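Local coordinates for pumilio homolog 23 (Arabidopsis thaliana, PDB 5WZJ), which binds RNA sequence-specifically through its Pumilio repeats, recognises an 18S rRNA sequence, and probably regulates translation and mRNA stability, at residues S216-D219 and M220-L223; M204-Y207 and L208-L212; C389-N392 and E393-I396; Y447-S450 and L451-K455; R54-E57 and I58-Y62. All blocks are in the same frame, centred on the assembly; numbering follows the deposited sequence.

All five contacts are local, each within one or two turns of chain, and they follow the sequence in the order contact 5, contact 2, contact 1, contact 3, contact 4. Contacts 2 and 1 sit on consecutive helices, 202-213 and 217-223, with centres about 17 Å apart. Contacts 3 and 4 are closer still, about 13 Å between centres, and they touch: Ile396 O meets Ser450 OG at 2.7 Å, a probable hydrogen bond. Contact 5, in the first Pumilio repeat, lies about 68 Å from contact 3, centre to centre, on the opposite side of the chain's centre. Together they sample both arms of the all-helical superhelix, the half donut that holds the RNA.

Contact 1 of 5, residues S216-D219 and M220-L223; sequences SRED and MKYL
Lys221 and Glu218 run side by side, pointing the same way, off the short helix 217-223. This is the solvent side, with Glu218 exposed and Lys221 partly so, and their charged ends meet loosely: NZ of Lys221 stands 3.3 Å from OE1 of Glu218, a salt bridge whose hydrogen bond is weak. A water backs it up, donating a hydrogen bond to Glu218 OE2 at 2.8 Å and accepting one from Lys221 NZ. Glu218 bends at its second torsion (chi2 77°), which turns the carboxylate back toward the lysine, while OE2 also faces the edge of the Tyr222 ring, in its plane.

The tight part is the backbone. Ser216 is the N-cap: its OG accepts from Asp219 N at 3.0 Å, a nearly straight bond, and its carbonyl O takes Met220 N at 2.9 Å to close the first turn. This capped helix belongs to the fourth Pumilio repeat. Asp219 O accepts twice, from Leu223 N in the carbonyl plane and from Tyr222 N well above it.

Met220 and Leu223 are buried. Leu223 packs on Leu140, Met143 and Cys144 of helix 140-144, and Met220 on Cys215 and Arg256. Arg217 NH1 bonds the carbonyl O of Arg256.

Contact 2 of 5, residues M204-Y207 and L208-L212; sequences MLTY and LLSGL
From Met204 to Gly211 the chain is regular alpha-helix, crossed by four successive i to i+4 bonds of 2.8 to 3.1 Å: Leu208 N to Met204 O, Leu209 N to Leu205 O, Ser210 N to Thr206 O and Gly211 N to Tyr207 O.

The side chains meet the backbone more than one another. CB of Leu208 rests 3.4 Å from Met204 O, and CB of Leu209 takes the equivalent place one residue on, against Leu205 O. Tyr207 has CG anti to its own N (chi1 164°), and this swings the ring beside the start of the next turn, where its CG comes to 3.5 Å from Leu208 N, obliquely. Ser210 does the reverse, with OG beside its backbone N (chi1 -70°), and the hydroxyl lies 3.1 Å from Thr206 O. Its CB is nearly as near to that carbonyl, 3.3 Å from CB of Ser210 to Thr206 O.

Outside helix 202-213 the faces divide. Met204 and Tyr207 pack on helix 121-137, Leu208 on Leu155 and Leu156 of helix 146-160, and Leu209 on Ala236 of helix 227-239. The Thr206 hydroxyl bonds Gln246 and Pro202 O. This is the helix-on-helix stacking of a Pumilio superhelix.

Chemically, then, cohesion within the turn comes from its peptide groups, while the leucines spend their hydrophobic surface on the neighbouring helices; the hydroxyls of Thr206 and Ser210 mark the more polar flank.

Contact 3 of 5, residues C389-N392 and E393-I396; sequences CSTN and ESRI
Ser394 is the hub, gripping Thr391 through both its hydroxyl and its backbone. Ser394 OG donates to Thr391 O at 2.9 Å, tilted 27° from the carbonyl plane, and Ser394 N bonds Thr391 OG1 at 3.2 Å, with a second, weak bond to Thr391 O. A chi1 of 63° tucks OG1 of Thr391 over its own backbone, turning the hydroxyl to the amide of Ser394. One residue on, Arg395 N bonds Asn392 O at 3.2 Å, coming from well above the carbonyl plane.

Around these bonds, the carboxylate of Glu393 folds back across Thr391, its CD 3.3 Å from Thr391 OG1. Cys389 also touches Ser394, CB lying 3.2 Å from Ser394 OG. An alanine in place of Thr391 would probably leave the Ser394 amide with its weak carbonyl bond alone and Glu393 without the hydroxyl against which it folds.

Farther out, a water at the edge of the Arg395 guanidinium, in its plane, links NH2 to Cys389 O, to which it donates at 2.6 Å. NH1 of Arg395 forms a salt bridge with Glu382, tying the loop back to helix 377-388. Within the PUF repeat domain this loop leaves that helix, enters a 3-10 segment at Arg395 and leads to helix 398-403, where Cys389 packs on Ile398 and Arg401.

The loop is therefore held largely by hydroxyl-to-backbone bonds, with a charged pair and a bridging water fixing its arginine at the periphery.

Contact 4 of 5, residues Y447-S450 and L451-K455; sequences YITS and LTSMK
Thr452 places OG1 between its backbone N and carbonyl carbon (chi1 60°), and Ser453 swings OG beside its own N (chi1 -68°); each rotation carries a hydroxyl back to the carbonyl one turn earlier. Thr452 OG1 donates to Ile448 O at 2.8 Å, and Ser453 OG to Thr449 O at 2.7 Å. Both oxygens also accept the backbone N of the same residue, at 3.0 Å from Thr452 N to Ile448 O, and in each case hydroxyl and amide arrive from opposite faces of the carbonyl plane.

These doubled bonds fall at the C-terminal end of helix 445-453, where the seventh Pumilio repeat begins and the helical pattern frays: Met454 N is held just by weak bonds, to Ser450 O and to Leu451 O, and Met454 CG packs 3.3 Å from Ser450 O. A valine in place of Thr452 would probably leave Ile448 O with the amide alone and lose one of the clasps on this last turn.

Leu451, its CB 3.4 Å from Tyr447 O, reaches Phe475 and Leu488. Besides Ile396 O, Ser450 OG bonds Leu399 N, and the Tyr447 hydroxyl bonds Cys381 O. At the helix end, Lys491 NZ bonds the carbonyls of Thr452 and Met454.

Contact 5 of 5, residues R54-E57 and I58-Y62; sequences REYE and IATDY
Tyr56 and Thr60 meet twice, through a carbonyl and through a ring. Tyr56 O accepts from Thr60 OG1 at 2.7 Å and from Thr60 N at 3.0 Å, one donor above the plane of the carbonyl and the other below it. The first torsion of Thr60 (chi1 62°) sends OG1 back to that oxygen and at the same time presents CG2 to the tyrosine. The methyl makes a CH-pi contact over one face of the ring, 3.9 Å from Thr60 CG2 to the Tyr56 ring centroid and 30° off the normal.

The carbonyls of Arg54 and Glu55 are met by backbone amides: Ile58 N bonds Arg54 O at 3.0 Å, and Ala59 N bonds Glu55 O at 2.9 Å. The short helix 55-59, in the first Pumilio repeat, begins after Arg54 at the N-cap position and packs against helices 64-74 and 91-95; the nearest atom of the contact is about 5 Å from the bound RNA.

CD1 of Ile58 lies 3.6 Å from Arg54 NE, approaching the guanidinium obliquely as the two chains cross. The polar end of Arg54 looks elsewhere: NH1 bonds Thr19 OG1, and NE has a weak bond to Glu50 O. Asp61 N is taken by Ile58 O at 3.2 Å, and Asp61 OD2 accepts from the amides of Ile63 and Ile64, capping the helix that follows.

Contact 1 of 5, residues S216-D219 and M220-L223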
loop_
_atom_site.group_PDB
_atom_site.type_symbol
_atom_site.label_atom_id
_atom_site.label_comp_id
_atom_site.label_asym_id
_atom_site.label_seq_id
_atom_site.Cartn_x
_atom_site.Cartn_y
_atom_site.Cartn_z
ATOM N N SER A 216 28.848 5.596 12.400
ATOM C CA SER A 216 29.875 5.764 11.384
ATOM C C SER A 216 29.312 5.431 10.009
ATOM O O SER A 216 28.291 4.758 9.885
ATOM C CB SER A 216 31.084 4.874 11.697
ATOM O OG SER A 216 30.761 3.500 11.546
ATOM N N ARG A 217 29.997 5.903 8.953
ATOM C CA ARG A 217 29.560 5.560 7.603
ATOM C C ARG A 217 29.634 4.056 7.364
ATOM O O ARG A 217 28.844 3.507 6.589
ATOM C CB ARG A 217 30.397 6.301 6.541
ATOM C CG ARG A 217 30.159 7.815 6.486
ATOM C CD ARG A 217 31.085 8.497 5.470
ATOM N NE ARG A 217 30.685 8.175 4.097
ATOM C CZ ARG A 217 31.312 7.313 3.302
ATOM N NH1 ARG A 217 30.857 7.095 2.069
ATOM N NH2 ARG A 217 32.394 6.675 3.732
ATOM N N GLU A 218 30.589 3.382 7.998
ATOM C CA GLU A 218 30.712 1.938 7.823
ATOM C C GLU A 218 29.598 1.203 8.563
ATOM O O GLU A 218 29.061 0.212 8.052
ATOM C CB GLU A 218 32.096 1.473 8.302
ATOM C CG GLU A 218 32.445 0.020 7.954
ATOM C CD GLU A 218 32.847 -0.171 6.506
ATOM O OE1 GLU A 218 32.905 0.829 5.760
ATOM O OE2 GLU A 218 33.107 -1.331 6.111
ATOM N N ASP A 219 29.237 1.664 9.769
ATOM C CA ASP A 219 28.065 1.098 10.441
ATOM C C ASP A 219 26.804 1.292 9.598
ATOM O O ASP A 219 25.978 0.375 9.470
ATOM C CB ASP A 219 27.866 1.734 11.820
ATOM C CG ASP A 219 28.768 1.134 12.885
ATOM O OD1 ASP A 219 29.371 0.071 12.631
ATOM O OD2 ASP A 219 28.865 1.730 13.975
ATOM N N MET A 220 26.636 2.492 9.033
ATOM C CA MET A 220 25.487 2.773 8.173
ATOM C C MET A 220 25.446 1.836 6.971
ATOM O O MET A 220 24.366 1.423 6.535
ATOM C CB MET A 220 25.533 4.232 7.704
ATOM C CG MET A 220 24.322 4.653 6.855
ATOM S SD MET A 220 22.796 4.614 7.831
ATOM C CE MET A 220 23.075 5.965 8.938
ATOM N N LYS A 221 26.612 1.505 6.402
ATOM C CA LYS A 221 26.635 0.593 5.260
ATOM C C LYS A 221 25.946 -0.725 5.589
ATOM O O LYS A 221 25.328 -1.347 4.713
ATOM C CB LYS A 221 28.084 0.357 4.807
ATOM C CG LYS A 221 28.249 -0.495 3.526
ATOM C CD LYS A 221 29.480 -0.088 2.663
ATOM C CE LYS A 221 30.823 -0.508 3.297
ATOM N NZ LYS A 221 32.087 0.054 2.653
ATOM N N TYR A 222 26.002 -1.156 6.848
ATOM C CA TYR A 222 25.356 -2.412 7.180
ATOM C C TYR A 222 23.950 -2.235 7.734
ATOM O O TYR A 222 23.141 -3.159 7.608
ATOM C CB TYR A 222 26.273 -3.219 8.111
ATOM C CG TYR A 222 27.456 -3.636 7.250
ATOM C CD1 TYR A 222 27.320 -4.668 6.314
ATOM C CD2 TYR A 222 28.662 -2.923 7.272
ATOM C CE1 TYR A 222 28.367 -5.030 5.477
ATOM C CE2 TYR A 222 29.719 -3.275 6.437
ATOM C CZ TYR A 222 29.564 -4.332 5.537
ATOM O OH TYR A 222 30.607 -4.695 4.705
ATOM N N LEU A 223 23.609 -1.059 8.270
ATOM C CA LEU A 223 22.196 -0.770 8.513
ATOM C C LEU A 223 21.396 -0.823 7.212
ATOM O O LEU A 223 20.220 -1.205 7.219
ATOM C CB LEU A 223 22.042 0.597 9.189
ATOM C CG LEU A 223 22.637 0.772 10.603
ATOM C CD1 LEU A 223 22.394 2.190 11.103
ATOM C CD2 LEU A 223 22.088 -0.241 11.616
HETATM O O HOH W 1 34.392 -1.608 3.674
#

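Contact 2 of 5, residues M204-Y207 and L208-L212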
loop_
_atom_site.group_PDB
_atom_site.type_symbol
_atom_site.label_atom_id
_atom_site.label_comp_id
_atom_site.label_asym_id
_atom_site.label_seq_id
_atom_site.Cartn_x
_atom_site.Cartn_y
_atom_site.Cartn_z
ATOM N N MET A 204 10.948 15.940 19.172
ATOM C CA MET A 204 11.298 14.611 19.665
ATOM C C MET A 204 11.561 13.650 18.509
ATOM O O MET A 204 12.505 12.853 18.561
ATOM C CB MET A 204 10.191 14.079 20.573
ATOM C CG MET A 204 10.602 12.863 21.401
ATOM S SD MET A 204 11.812 13.281 22.685
ATOM C CE MET A 204 10.981 14.664 23.477
ATOM N N LEU A 205 10.732 13.703 17.461
ATOM C CA LEU A 205 10.979 12.882 16.276
ATOM C C LEU A 205 12.361 13.173 15.696
ATOM O O LEU A 205 13.144 12.252 15.426
ATOM C CB LEU A 205 9.891 13.124 15.231
ATOM C CG LEU A 205 10.019 12.351 13.910
ATOM C CD1 LEU A 205 9.972 10.840 14.159
ATOM C CD2 LEU A 205 8.926 12.746 12.932
ATOM N N THR A 206 12.687 14.460 15.535
ATOM C CA THR A 206 13.992 14.849 14.994
ATOM C C THR A 206 15.121 14.345 15.881
ATOM O O THR A 206 16.105 13.777 15.395
ATOM C CB THR A 206 14.052 16.375 14.838
ATOM O OG1 THR A 206 13.051 16.787 13.893
ATOM C CG2 THR A 206 15.436 16.829 14.352
ATOM N N TYR A 207 14.977 14.526 17.196
ATOM C CA TYR A 207 16.003 14.099 18.140
ATOM C C TYR A 207 16.199 12.589 18.095
ATOM O O TYR A 207 17.336 12.104 18.055
ATOM C CB TYR A 207 15.611 14.554 19.549
ATOM C CG TYR A 207 16.350 13.885 20.691
ATOM C CD1 TYR A 207 17.683 14.189 20.953
ATOM C CD2 TYR A 207 15.699 12.985 21.544
ATOM C CE1 TYR A 207 18.365 13.588 22.016
ATOM C CE2 TYR A 207 16.372 12.370 22.611
ATOM C CZ TYR A 207 17.707 12.686 22.840
ATOM O OH TYR A 207 18.391 12.116 23.893
ATOM N N LEU A 208 15.098 11.827 18.118
ATOM C CA LEU A 208 15.206 10.371 18.080
ATOM C C LEU A 208 15.871 9.914 16.786
ATOM O O LEU A 208 16.840 9.145 16.807
ATOM C CB LEU A 208 13.818 9.733 18.232
ATOM C CG LEU A 208 13.752 8.230 17.944
ATOM C CD1 LEU A 208 14.668 7.437 18.911
ATOM C CD2 LEU A 208 12.294 7.751 18.040
ATOM N N LEU A 209 15.376 10.408 15.647
ATOM C CA LEU A 209 15.905 9.980 14.356
ATOM C C LEU A 209 17.372 10.370 14.194
ATOM O O LEU A 209 18.172 9.575 13.693
ATOM C CB LEU A 209 15.057 10.557 13.211
ATOM C CG LEU A 209 15.497 10.191 11.780
ATOM C CD1 LEU A 209 15.616 8.685 11.625
ATOM C CD2 LEU A 209 14.545 10.772 10.705
ATOM N N SER A 210 17.760 11.573 14.634
ATOM C CA SER A 210 19.177 11.934 14.545
ATOM C C SER A 210 20.046 10.980 15.362
ATOM O O SER A 210 21.160 10.633 14.944
ATOM C CB SER A 210 19.399 13.381 14.991
ATOM O OG SER A 210 18.848 14.268 14.020
ATOM N N GLY A 211 19.558 10.541 16.522
ATOM C CA GLY A 211 20.285 9.522 17.267
ATOM C C GLY A 211 20.397 8.206 16.514
ATOM O O GLY A 211 21.434 7.537 16.561
ATOM N N LEU A 212 19.336 7.817 15.800
ATOM C CA LEU A 212 19.400 6.572 15.044
ATOM C C LEU A 212 20.382 6.656 13.894
ATOM O O LEU A 212 20.834 5.617 13.401
ATOM C CB LEU A 212 18.024 6.195 14.482
ATOM C CG LEU A 212 16.894 6.052 15.511
ATOM C CD1 LEU A 212 15.584 5.641 14.812
ATOM C CD2 LEU A 212 17.260 5.062 16.607
#

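Contact 3 of 5, residues C389-N392 and E393-I396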
loop_
_atom_site.group_PDB
_atom_site.type_symbol
_atom_site.label_atom_id
_atom_site.label_comp_id
_atom_site.label_asym_id
_atom_site.label_seq_id
_atom_site.Cartn_x
_atom_site.Cartn_y
_atom_site.Cartn_z
ATOM N N CYS A 389 2.075 -8.666 -28.942
ATOM C CA CYS A 389 1.576 -9.119 -30.240
ATOM C C CYS A 389 2.656 -8.870 -31.290
ATOM O O CYS A 389 2.768 -7.760 -31.818
ATOM C CB CYS A 389 0.288 -8.391 -30.599
ATOM S SG CYS A 389 -0.994 -8.581 -29.347
ATOM N N SER A 390 3.428 -9.913 -31.609
ATOM C CA SER A 390 4.582 -9.759 -32.492
ATOM C C SER A 390 4.190 -9.622 -33.959
ATOM O O SER A 390 4.890 -8.941 -34.715
ATOM C CB SER A 390 5.533 -10.943 -32.320
ATOM O OG SER A 390 4.898 -12.141 -32.733
ATOM N N THR A 391 3.108 -10.264 -34.387
ATOM C CA THR A 391 2.634 -10.157 -35.759
ATOM C C THR A 391 1.470 -9.176 -35.842
ATOM O O THR A 391 0.792 -8.891 -34.849
ATOM C CB THR A 391 2.183 -11.514 -36.309
ATOM O OG1 THR A 391 1.067 -11.993 -35.542
ATOM C CG2 THR A 391 3.322 -12.539 -36.267
ATOM N N ASN A 392 1.238 -8.668 -37.056
ATOM C CA ASN A 392 0.116 -7.764 -37.267
ATOM C C ASN A 392 -1.201 -8.435 -36.915
ATOM O O ASN A 392 -2.062 -7.827 -36.271
ATOM C CB ASN A 392 0.088 -7.275 -38.714
ATOM C CG ASN A 392 0.861 -5.988 -38.908
ATOM O OD1 ASN A 392 2.005 -6.001 -39.362
ATOM N ND2 ASN A 392 0.239 -4.864 -38.560
ATOM N N GLU A 393 -1.371 -9.696 -37.326
ATOM C CA GLU A 393 -2.644 -10.375 -37.122
ATOM C C GLU A 393 -2.911 -10.646 -35.648
ATOM O O GLU A 393 -4.072 -10.668 -35.226
ATOM C CB GLU A 393 -2.680 -11.681 -37.927
ATOM C CG GLU A 393 -1.527 -12.640 -37.647
ATOM C CD GLU A 393 -0.302 -12.398 -38.534
ATOM O OE1 GLU A 393 -0.154 -11.284 -39.090
ATOM O OE2 GLU A 393 0.517 -13.334 -38.670
ATOM N N SER A 394 -1.856 -10.833 -34.847
ATOM C CA SER A 394 -2.051 -11.119 -33.427
ATOM C C SER A 394 -2.482 -9.895 -32.616
ATOM O O SER A 394 -2.875 -10.057 -31.453
ATOM C CB SER A 394 -0.767 -11.726 -32.832
ATOM O OG SER A 394 0.289 -10.781 -32.757
ATOM N N ARG A 395 -2.453 -8.686 -33.203
ATOM C CA ARG A 395 -2.763 -7.469 -32.446
ATOM C C ARG A 395 -4.218 -7.410 -31.988
ATOM O O ARG A 395 -4.516 -6.754 -30.981
ATOM C CB ARG A 395 -2.426 -6.227 -33.275
ATOM C CG ARG A 395 -0.928 -6.007 -33.444
ATOM C CD ARG A 395 -0.628 -4.960 -34.495
ATOM N NE ARG A 395 -0.974 -3.607 -34.070
ATOM C CZ ARG A 395 -0.138 -2.793 -33.429
ATOM N NH1 ARG A 395 -0.525 -1.565 -33.103
ATOM N NH2 ARG A 395 1.091 -3.213 -33.105
ATOM N N ILE A 396 -5.138 -8.077 -32.697
ATOM C CA ILE A 396 -6.536 -8.098 -32.268
ATOM C C ILE A 396 -6.688 -8.785 -30.907
ATOM O O ILE A 396 -7.694 -8.590 -30.216
ATOM C CB ILE A 396 -7.417 -8.777 -33.349
ATOM C CG1 ILE A 396 -8.910 -8.593 -33.052
ATOM C CG2 ILE A 396 -7.081 -10.249 -33.455
ATOM C CD1 ILE A 396 -9.405 -7.163 -33.197
HETATM O O HOH W 2 2.556 -5.743 -33.422
#

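Contact 4 of 5, residues Y447-S450 and L451-K455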
loop_
_atom_site.group_PDB
_atom_site.type_symbol
_atom_site.label_atom_id
_atom_site.label_comp_id
_atom_site.label_asym_id
_atom_site.label_seq_id
_atom_site.Cartn_x
_atom_site.Cartn_y
_atom_site.Cartn_z
ATOM N N TYR A 447 -6.392 -0.988 -28.410
ATOM C CA TYR A 447 -6.989 -1.560 -27.204
ATOM C C TYR A 447 -8.504 -1.474 -27.251
ATOM O O TYR A 447 -9.196 -2.426 -26.871
ATOM C CB TYR A 447 -6.455 -0.853 -25.951
ATOM C CG TYR A 447 -4.966 -0.980 -25.793
ATOM C CD1 TYR A 447 -4.107 -0.103 -26.455
ATOM C CD2 TYR A 447 -4.406 -1.981 -24.997
ATOM C CE1 TYR A 447 -2.742 -0.202 -26.320
ATOM C CE2 TYR A 447 -3.019 -2.097 -24.862
ATOM C CZ TYR A 447 -2.195 -1.192 -25.530
ATOM O OH TYR A 447 -0.820 -1.267 -25.416
ATOM N N ILE A 448 -9.035 -0.332 -27.708
ATOM C CA ILE A 448 -10.484 -0.161 -27.815
ATOM C C ILE A 448 -11.061 -1.158 -28.813
ATOM O O ILE A 448 -12.098 -1.791 -28.561
ATOM C CB ILE A 448 -10.827 1.284 -28.217
ATOM C CG1 ILE A 448 -10.462 2.261 -27.100
ATOM C CG2 ILE A 448 -12.306 1.410 -28.563
ATOM C CD1 ILE A 448 -10.401 3.717 -27.555
ATOM N N THR A 449 -10.406 -1.304 -29.970
ATOM C CA THR A 449 -10.897 -2.256 -30.965
ATOM C C THR A 449 -10.833 -3.683 -30.432
ATOM O O THR A 449 -11.791 -4.451 -30.573
ATOM C CB THR A 449 -10.101 -2.120 -32.270
ATOM O OG1 THR A 449 -10.510 -0.919 -32.949
ATOM C CG2 THR A 449 -10.345 -3.318 -33.174
ATOM N N SER A 450 -9.725 -4.041 -29.776
ATOM C CA SER A 450 -9.572 -5.402 -29.271
ATOM C C SER A 450 -10.601 -5.710 -28.192
ATOM O O SER A 450 -11.201 -6.794 -28.186
ATOM C CB SER A 450 -8.153 -5.604 -28.734
ATOM O OG SER A 450 -7.986 -6.898 -28.162
ATOM N N LEU A 451 -10.819 -4.770 -27.263
ATOM C CA LEU A 451 -11.790 -5.017 -26.196
ATOM C C LEU A 451 -13.206 -5.115 -26.752
ATOM O O LEU A 451 -13.963 -6.021 -26.382
ATOM C CB LEU A 451 -11.726 -3.919 -25.129
ATOM C CG LEU A 451 -12.748 -4.067 -23.985
ATOM C CD1 LEU A 451 -12.434 -5.280 -23.108
ATOM C CD2 LEU A 451 -12.815 -2.814 -23.113
ATOM N N THR A 452 -13.603 -4.162 -27.608
ATOM C CA THR A 452 -14.985 -4.178 -28.096
ATOM C C THR A 452 -15.233 -5.264 -29.132
ATOM O O THR A 452 -16.402 -5.545 -29.427
ATOM C CB THR A 452 -15.395 -2.832 -28.699
ATOM O OG1 THR A 452 -14.534 -2.513 -29.801
ATOM C CG2 THR A 452 -15.327 -1.727 -27.647
ATOM N N SER A 453 -14.174 -5.866 -29.689
ATOM C CA SER A 453 -14.312 -6.995 -30.611
ATOM C C SER A 453 -14.490 -8.327 -29.912
ATOM O O SER A 453 -14.929 -9.280 -30.557
ATOM C CB SER A 453 -13.083 -7.128 -31.518
ATOM O OG SER A 453 -13.012 -6.041 -32.419
ATOM N N MET A 454 -14.100 -8.439 -28.642
ATOM C CA MET A 454 -14.155 -9.728 -27.963
ATOM C C MET A 454 -15.579 -10.268 -27.996
ATOM O O MET A 454 -16.549 -9.513 -27.888
ATOM C CB MET A 454 -13.666 -9.601 -26.510
ATOM C CG MET A 454 -12.152 -9.435 -26.366
ATOM S SD MET A 454 -11.680 -8.995 -24.673
ATOM C CE MET A 454 -12.459 -10.296 -23.731
ATOM N N LYS A 455 -15.702 -11.581 -28.168
ATOM C CA LYS A 455 -17.027 -12.157 -28.297
ATOM C C LYS A 455 -17.729 -12.145 -26.945
ATOM O O LYS A 455 -17.100 -12.026 -25.886
ATOM C CB LYS A 455 -16.949 -13.575 -28.865
ATOM C CG LYS A 455 -16.158 -14.546 -28.010
ATOM C CD LYS A 455 -16.045 -15.903 -28.705
ATOM C CE LYS A 455 -15.175 -16.861 -27.912
ATOM N NZ LYS A 455 -15.064 -18.201 -28.565
#

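Contact 5 of 5, residues R54-E57 and I58-Y62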
loop_
_atom_site.group_PDB
_atom_site.type_symbol
_atom_site.label_atom_id
_atom_site.label_comp_id
_atom_site.label_asym_id
_atom_site.label_seq_id
_atom_site.Cartn_x
_atom_site.Cartn_y
_atom_site.Cartn_z
ATOM N N ARG A 54 11.312 -3.849 39.294
ATOM C CA ARG A 54 11.452 -5.122 38.597
ATOM C C ARG A 54 10.696 -5.082 37.281
ATOM O O ARG A 54 10.133 -6.090 36.837
ATOM C CB ARG A 54 10.979 -6.284 39.459
ATOM C CG ARG A 54 9.788 -5.946 40.267
ATOM C CD ARG A 54 9.542 -7.025 41.275
ATOM N NE ARG A 54 8.153 -7.013 41.700
ATOM C CZ ARG A 54 7.552 -8.037 42.291
ATOM N NH1 ARG A 54 8.227 -9.156 42.524
ATOM N NH2 ARG A 54 6.274 -7.942 42.640
ATOM N N GLU A 55 10.668 -3.905 36.654
ATOM C CA GLU A 55 10.004 -3.746 35.370
ATOM C C GLU A 55 10.517 -4.748 34.337
ATOM O O GLU A 55 9.726 -5.341 33.598
ATOM C CB GLU A 55 10.192 -2.311 34.879
ATOM C CG GLU A 55 9.462 -1.270 35.730
ATOM C CD GLU A 55 10.262 -0.796 36.945
ATOM O OE1 GLU A 55 11.330 -1.375 37.256
ATOM O OE2 GLU A 55 9.803 0.163 37.592
ATOM N N TYR A 56 11.833 -4.961 34.275
ATOM C CA TYR A 56 12.369 -5.857 33.253
ATOM C C TYR A 56 11.901 -7.287 33.482
ATOM O O TYR A 56 11.471 -7.970 32.541
ATOM C CB TYR A 56 13.903 -5.809 33.214
ATOM C CG TYR A 56 14.467 -6.878 32.290
ATOM C CD1 TYR A 56 14.479 -6.692 30.916
ATOM C CD2 TYR A 56 14.953 -8.084 32.792
ATOM C CE1 TYR A 56 14.973 -7.667 30.063
ATOM C CE2 TYR A 56 15.446 -9.069 31.941
ATOM C CZ TYR A 56 15.450 -8.850 30.580
ATOM O OH TYR A 56 15.924 -9.806 29.720
ATOM N N GLU A 57 11.999 -7.758 34.730
ATOM C CA GLU A 57 11.640 -9.135 35.046
ATOM C C GLU A 57 10.170 -9.390 34.761
ATOM O O GLU A 57 9.804 -10.433 34.209
ATOM C CB GLU A 57 11.958 -9.435 36.519
ATOM C CG GLU A 57 13.432 -9.433 36.894
ATOM C CD GLU A 57 14.098 -8.065 36.803
ATOM O OE1 GLU A 57 13.399 -7.035 36.913
ATOM O OE2 GLU A 57 15.333 -8.024 36.608
ATOM N N ILE A 58 9.307 -8.441 35.113
ATOM C CA ILE A 58 7.884 -8.683 34.911
ATOM C C ILE A 58 7.505 -8.546 33.437
ATOM O O ILE A 58 6.739 -9.363 32.902
ATOM C CB ILE A 58 7.062 -7.747 35.814
ATOM C CG1 ILE A 58 7.283 -8.160 37.274
ATOM C CG2 ILE A 58 5.568 -7.817 35.431
ATOM C CD1 ILE A 58 6.965 -7.101 38.272
ATOM N N ALA A 59 8.048 -7.537 32.750
ATOM C CA ALA A 59 7.662 -7.301 31.360
ATOM C C ALA A 59 8.170 -8.390 30.426
ATOM O O ALA A 59 7.602 -8.598 29.349
ATOM C CB ALA A 59 8.184 -5.946 30.890
ATOM N N THR A 60 9.260 -9.056 30.782
ATOM C CA THR A 60 9.781 -10.116 29.935
ATOM C C THR A 60 9.325 -11.497 30.379
ATOM O O THR A 60 9.739 -12.497 29.776
ATOM C CB THR A 60 11.311 -10.069 29.885
ATOM O OG1 THR A 60 11.831 -10.276 31.201
ATOM C CG2 THR A 60 11.789 -8.692 29.344
ATOM N N ASP A 61 8.490 -11.592 31.407
ATOM C CA ASP A 61 8.000 -12.913 31.788
ATOM C C ASP A 61 7.037 -13.430 30.723
ATOM O O ASP A 61 6.168 -12.689 30.257
ATOM C CB ASP A 61 7.303 -12.878 33.137
ATOM C CG ASP A 61 6.908 -14.264 33.586
ATOM O OD1 ASP A 61 7.802 -14.971 34.067
ATOM O OD2 ASP A 61 5.739 -14.672 33.387
ATOM N N TYR A 62 7.181 -14.705 30.341
ATOM C CA TYR A 62 6.400 -15.190 29.209
ATOM C C TYR A 62 4.909 -15.241 29.512
ATOM O O TYR A 62 4.104 -15.226 28.579
ATOM C CB TYR A 62 6.900 -16.568 28.750
ATOM C CG TYR A 62 6.496 -17.761 29.620
ATOM C CD1 TYR A 62 7.058 -17.966 30.882
ATOM C CD2 TYR A 62 5.595 -18.709 29.147
ATOM C CE1 TYR A 62 6.701 -19.079 31.660
ATOM C CE2 TYR A 62 5.239 -19.819 29.903
ATOM C CZ TYR A 62 5.794 -20.004 31.161
ATOM O OH TYR A 62 5.414 -21.119 31.909
#